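Long-range contact in maleylpyruvate isomerase (Ralstonia sp., PDB 2V6K), which catalyses the glutathione-dependent isomerization of maleylpyruvate to fumarylpyruvate in bacterial naphthalene degradation, working as a homodimeric zeta-class glutathione transferase: residues 15-27 and 70-83. Numbering follows the deposited sequence.
Sequences HRLRIALNLKGVP and IIEWLEEQYPTPAL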
loop_
_atom_site.group_PDB
_atom_site.type_symbol
_atom_site.label_atom_id
_atom_site.label_comp_id
_atom_site.label_asym_id
_atom_site.label_seq_id
_atom_site.Cartn_x
_atom_site.Cartn_y
_atom_site.Cartn_z
ATOM N N HIS A 15 11.577 -0.049 10.073
ATOM C CA HIS A 15 12.538 -1.095 9.727
ATOM C C HIS A 15 12.707 -1.179 8.204
ATOM O O HIS A 15 13.839 -1.202 7.701
ATOM C CB HIS A 15 12.001 -2.397 10.343
ATOM C CG HIS A 15 12.899 -3.588 10.221
ATOM N ND1 HIS A 15 12.516 -4.825 10.694
ATOM C CD2 HIS A 15 14.131 -3.753 9.677
ATOM C CE1 HIS A 15 13.473 -5.702 10.448
ATOM N NE2 HIS A 15 14.465 -5.077 9.836
ATOM N N ARG A 16 11.580 -1.195 7.489
ATOM C CA ARG A 16 11.544 -1.214 6.028
ATOM C C ARG A 16 12.388 -0.087 5.426
ATOM O O ARG A 16 13.232 -0.315 4.549
ATOM C CB ARG A 16 10.077 -1.102 5.596
ATOM C CG ARG A 16 9.778 -1.174 4.105
ATOM C CD ARG A 16 8.380 -0.649 3.840
ATOM N NE ARG A 16 7.367 -1.515 4.439
ATOM C CZ ARG A 16 6.068 -1.233 4.485
ATOM N NH1 ARG A 16 5.615 -0.077 4.006
ATOM N NH2 ARG A 16 5.220 -2.102 5.021
ATOM N N LEU A 17 12.163 1.129 5.906
ATOM C CA LEU A 17 12.886 2.282 5.391
ATOM C C LEU A 17 14.355 2.273 5.823
ATOM O O LEU A 17 15.239 2.641 5.035
ATOM C CB LEU A 17 12.181 3.581 5.790
ATOM C CG LEU A 17 12.841 4.892 5.355
ATOM C CD1 LEU A 17 13.148 4.905 3.858
ATOM C CD2 LEU A 17 11.950 6.056 5.709
ATOM N N ARG A 18 14.626 1.838 7.050
ATOM C CA ARG A 18 16.015 1.744 7.503
ATOM C C ARG A 18 16.821 0.806 6.617
ATOM O O ARG A 18 17.978 1.092 6.309
ATOM C CB ARG A 18 16.113 1.300 8.967
ATOM C CG ARG A 18 15.659 2.357 9.966
ATOM C CD ARG A 18 15.960 1.959 11.412
ATOM N NE ARG A 18 15.437 0.650 11.819
ATOM C CZ ARG A 18 14.389 0.457 12.623
ATOM N NH1 ARG A 18 13.686 1.484 13.102
ATOM N NH2 ARG A 18 14.035 -0.781 12.940
ATOM N N ILE A 19 16.221 -0.309 6.196
ATOM C CA ILE A 19 16.927 -1.237 5.308
ATOM C C ILE A 19 17.300 -0.535 4.005
ATOM O O ILE A 19 18.441 -0.622 3.559
ATOM C CB ILE A 19 16.116 -2.516 5.000
ATOM C CG1 ILE A 19 15.844 -3.324 6.274
ATOM C CG2 ILE A 19 16.862 -3.381 3.985
ATOM C CD1 ILE A 19 14.731 -4.370 6.119
ATOM N N ALA A 20 16.341 0.163 3.406
ATOM C CA ALA A 20 16.577 0.854 2.137
ATOM C C ALA A 20 17.664 1.922 2.276
ATOM O O ALA A 20 18.567 2.003 1.439
ATOM C CB ALA A 20 15.285 1.463 1.612
ATOM N N LEU A 21 17.591 2.727 3.334
ATOM C CA LEU A 21 18.615 3.741 3.591
ATOM C C LEU A 21 19.991 3.113 3.742
ATOM O O LEU A 21 20.963 3.613 3.175
ATOM C CB LEU A 21 18.270 4.570 4.834
ATOM C CG LEU A 21 17.113 5.558 4.679
ATOM C CD1 LEU A 21 16.568 5.932 6.035
ATOM C CD2 LEU A 21 17.564 6.799 3.933
ATOM N N ASN A 22 20.073 2.018 4.495
ATOM C CA ASN A 22 21.354 1.344 4.715
ATOM C C ASN A 22 21.909 0.729 3.439
ATOM O O ASN A 22 23.117 0.799 3.193
ATOM C CB ASN A 22 21.245 0.274 5.804
ATOM C CG ASN A 22 20.961 0.854 7.171
ATOM O OD1 ASN A 22 20.955 2.070 7.361
ATOM N ND2 ASN A 22 20.710 -0.025 8.137
ATOM N N LEU A 23 21.041 0.144 2.618
ATOM C CA LEU A 23 21.494 -0.427 1.354
ATOM C C LEU A 23 22.085 0.649 0.453
ATOM O O LEU A 23 23.061 0.402 -0.259
ATOM C CB LEU A 23 20.361 -1.169 0.645
ATOM C CG LEU A 23 19.997 -2.540 1.223
ATOM C CD1 LEU A 23 18.668 -3.010 0.662
ATOM C CD2 LEU A 23 21.087 -3.567 0.932
ATOM N N LYS A 24 21.512 1.847 0.503
ATOM C CA LYS A 24 22.004 2.974 -0.288
ATOM C C LYS A 24 23.229 3.647 0.335
ATOM O O LYS A 24 23.890 4.457 -0.313
ATOM C CB LYS A 24 20.897 4.013 -0.494
ATOM C CG LYS A 24 19.702 3.542 -1.318
ATOM C CD LYS A 24 20.102 3.134 -2.733
ATOM C CE LYS A 24 18.869 2.983 -3.606
ATOM N NZ LYS A 24 19.222 2.636 -5.013
ATOM N N GLY A 25 23.522 3.326 1.594
ATOM C CA GLY A 25 24.643 3.945 2.311
ATOM C C GLY A 25 24.412 5.417 2.608
ATOM O O GLY A 25 25.357 6.197 2.732
ATOM N N VAL A 26 23.143 5.796 2.718
ATOM C CA VAL A 26 22.759 7.179 2.970
ATOM C C VAL A 26 22.771 7.451 4.477
ATOM O O VAL A 26 22.056 6.776 5.225
ATOM C CB VAL A 26 21.366 7.492 2.364
ATOM C CG1 VAL A 26 20.871 8.859 2.810
ATOM C CG2 VAL A 26 21.424 7.419 0.839
ATOM N N PRO A 27 23.582 8.434 4.925
ATOM C CA PRO A 27 23.624 8.761 6.352
ATOM C C PRO A 27 22.352 9.472 6.805
ATOM O O PRO A 27 21.739 10.208 6.029
ATOM C CB PRO A 27 24.833 9.693 6.471
ATOM C CG PRO A 27 24.994 10.298 5.122
ATOM C CD PRO A 27 24.488 9.286 4.131
ATOM N N ILE A 70 8.762 7.180 -0.154
ATOM C CA ILE A 70 10.126 7.529 0.233
ATOM C C ILE A 70 11.122 6.547 -0.371
ATOM O O ILE A 70 12.165 6.961 -0.882
ATOM C CB ILE A 70 10.295 7.576 1.767
ATOM C CG1 ILE A 70 9.381 8.643 2.371
ATOM C CG2 ILE A 70 11.756 7.856 2.126
ATOM C CD1 ILE A 70 9.258 8.578 3.890
ATOM N N ILE A 71 10.815 5.256 -0.316
ATOM C CA ILE A 71 11.729 4.253 -0.864
ATOM C C ILE A 71 11.890 4.389 -2.382
ATOM O O ILE A 71 13.017 4.306 -2.894
ATOM C CB ILE A 71 11.335 2.835 -0.421
ATOM C CG1 ILE A 71 11.535 2.708 1.095
ATOM C CG2 ILE A 71 12.161 1.780 -1.173
ATOM C CD1 ILE A 71 10.936 1.442 1.701
ATOM N N GLU A 72 10.793 4.639 -3.101
ATOM C CA GLU A 72 10.877 4.919 -4.541
ATOM C C GLU A 72 11.723 6.167 -4.824
ATOM O O GLU A 72 12.496 6.198 -5.791
ATOM C CB GLU A 72 9.482 5.080 -5.143
ATOM C CG GLU A 72 8.640 3.811 -5.153
ATOM C CD GLU A 72 8.712 3.025 -6.454
ATOM O OE1 GLU A 72 9.487 3.390 -7.368
ATOM O OE2 GLU A 72 7.950 2.042 -6.568
ATOM N N TRP A 73 11.583 7.184 -3.975
ATOM C CA TRP A 73 12.391 8.404 -4.066
ATOM C C TRP A 73 13.880 8.108 -3.853
ATOM O O TRP A 73 14.724 8.581 -4.620
ATOM C CB TRP A 73 11.845 9.448 -3.085
ATOM C CG TRP A 73 12.599 10.742 -2.979
ATOM C CD1 TRP A 73 12.435 11.857 -3.749
ATOM C CD2 TRP A 73 13.612 11.063 -2.018
ATOM N NE1 TRP A 73 13.295 12.850 -3.334
ATOM C CE2 TRP A 73 14.026 12.386 -2.272
ATOM C CE3 TRP A 73 14.210 10.354 -0.964
ATOM C CZ2 TRP A 73 15.021 13.018 -1.516
ATOM C CZ3 TRP A 73 15.199 10.984 -0.213
ATOM C CH2 TRP A 73 15.589 12.299 -0.494
ATOM N N LEU A 74 14.200 7.309 -2.835
ATOM C CA LEU A 74 15.588 6.897 -2.594
ATOM C C LEU A 74 16.182 6.174 -3.788
ATOM O O LEU A 74 17.338 6.407 -4.141
ATOM C CB LEU A 74 15.689 5.984 -1.372
ATOM C CG LEU A 74 15.504 6.615 0.000
ATOM C CD1 LEU A 74 15.496 5.524 1.051
ATOM C CD2 LEU A 74 16.630 7.601 0.287
ATOM N N GLU A 75 15.403 5.292 -4.409
ATOM C CA GLU A 75 15.888 4.527 -5.552
ATOM C C GLU A 75 16.299 5.447 -6.701
ATOM O O GLU A 75 17.319 5.216 -7.354
ATOM C CB GLU A 75 14.826 3.515 -6.005
ATOM C CG GLU A 75 15.124 2.831 -7.333
ATOM C CD GLU A 75 16.361 1.944 -7.318
ATOM O OE1 GLU A 75 16.976 1.738 -6.245
ATOM O OE2 GLU A 75 16.707 1.442 -8.402
ATOM N N GLU A 76 15.516 6.497 -6.927
ATOM C CA GLU A 76 15.777 7.434 -8.017
ATOM C C GLU A 76 16.895 8.422 -7.670
ATOM O O GLU A 76 17.700 8.790 -8.531
ATOM C CB GLU A 76 14.482 8.167 -8.389
ATOM C CG GLU A 76 14.554 8.992 -9.672
ATOM C CD GLU A 76 14.514 10.485 -9.410
ATOM O OE1 GLU A 76 15.273 10.965 -8.541
ATOM O OE2 GLU A 76 13.717 11.181 -10.078
ATOM N N GLN A 77 16.948 8.841 -6.408
ATOM C CA GLN A 77 17.893 9.865 -5.957
ATOM C C GLN A 77 19.300 9.331 -5.729
ATOM O O GLN A 77 20.282 10.056 -5.927
ATOM C CB GLN A 77 17.386 10.524 -4.670
ATOM C CG GLN A 77 16.183 11.435 -4.870
ATOM C CD GLN A 77 16.543 12.740 -5.543
ATOM O OE1 GLN A 77 16.205 12.966 -6.704
ATOM N NE2 GLN A 77 17.245 13.603 -4.821
ATOM N N TYR A 78 19.387 8.074 -5.300
ATOM C CA TYR A 78 20.646 7.424 -4.958
ATOM C C TYR A 78 20.729 6.132 -5.754
ATOM O O TYR A 78 20.320 5.083 -5.274
ATOM C CB TYR A 78 20.698 7.134 -3.455
ATOM C CG TYR A 78 20.589 8.375 -2.612
ATOM C CD1 TYR A 78 21.694 9.200 -2.407
ATOM C CD2 TYR A 78 19.377 8.733 -2.021
ATOM C CE1 TYR A 78 21.599 10.346 -1.631
ATOM C CE2 TYR A 78 19.269 9.879 -1.251
ATOM C CZ TYR A 78 20.384 10.678 -1.059
ATOM O OH TYR A 78 20.285 11.813 -0.289
ATOM N N PRO A 79 21.236 6.203 -6.995
ATOM C CA PRO A 79 21.091 5.054 -7.899
ATOM C C PRO A 79 21.736 3.733 -7.464
ATOM O O PRO A 79 21.185 2.675 -7.759
ATOM C CB PRO A 79 21.728 5.550 -9.203
ATOM C CG PRO A 79 21.697 7.040 -9.104
ATOM C CD PRO A 79 21.893 7.346 -7.653
ATOM N N THR A 80 22.866 3.785 -6.770
ATOM C CA THR A 80 23.677 2.595 -6.524
ATOM C C THR A 80 23.681 2.212 -5.047
ATOM O O THR A 80 23.892 3.072 -4.197
ATOM C CB THR A 80 25.126 2.823 -7.006
ATOM O OG1 THR A 80 25.100 3.212 -8.385
ATOM C CG2 THR A 80 25.966 1.561 -6.858
ATOM N N PRO A 81 23.431 0.927 -4.729
ATOM C CA PRO A 81 23.039 -0.162 -5.621
ATOM C C PRO A 81 21.563 -0.063 -5.972
ATOM O O PRO A 81 20.760 0.392 -5.158
ATOM C CB PRO A 81 23.281 -1.406 -4.763
ATOM C CG PRO A 81 22.993 -0.947 -3.374
ATOM C CD PRO A 81 23.526 0.472 -3.327
ATOM N N ALA A 82 21.207 -0.501 -7.174
ATOM C CA ALA A 82 19.816 -0.464 -7.607
ATOM C C ALA A 82 18.955 -1.392 -6.755
ATOM O O ALA A 82 19.316 -2.554 -6.537
ATOM C CB ALA A 82 19.706 -0.844 -9.070
ATOM N N LEU A 83 17.827 -0.872 -6.276
ATOM C CA LEU A 83 16.847 -1.680 -5.538
ATOM C C LEU A 83 15.638 -2.056 -6.391
ATOM O O LEU A 83 14.735 -2.756 -5.931
ATOM C CB LEU A 83 16.401 -0.959 -4.265
ATOM C CG LEU A 83 17.523 -0.597 -3.286
ATOM C CD1 LEU A 83 16.956 0.069 -2.048
ATOM C CD2 LEU A 83 18.359 -1.820 -2.901
HETATM O O HOH W 1 23.857 5.269 -2.811
#
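R16 lays its aliphatic CG against CD1 of I71, while NH1 of R16 hydrogen-bonds S67 OG and the side chain touches the bound glutathione conjugate; the packing thus begins at the ligand pocket. Next along, L17 swings CG anti to its own nitrogen (chi1 178°), which brings CD1 among I70 CG2, I71 CG1 and L74 CD1. A20, pointing toward the partner helix, meets I71 CG1 and L74 CD1 with its CB, and CD2 of L21 meets both methyls of L74. L23 then rests CD1 on CD2 of L83, and its carbonyl oxygen lies 3.1 Å from P81 CD, beside the cis peptide.

K24 illustrates how one lysine can organise a turn. Bent at chi2, its chain passes L83, and NZ donates to Y78 O, P81 O and E75 OE1, each at 2.7 Å. The bond to Y78 runs almost straight on to the C=O (162°). E75 OE1 takes NZ from one face of the carboxylate and L83 N from the other, so one carboxylate oxygen holds both the lysine and the backbone of the returning chain. A water links K24 O to T80 O.

Past the Schellman turn at G25, V26 sets CG2 over the centre of the Y78 ring, 3.5 Å from the centroid, a CH-pi contact. The segments 15-24 and 70-77 run nearly parallel (4°), on helices 12-24 and 67-77 of the thioredoxin-like domain, with strand 4-7 touching L17 and L21 and helix 164-178 touching R16.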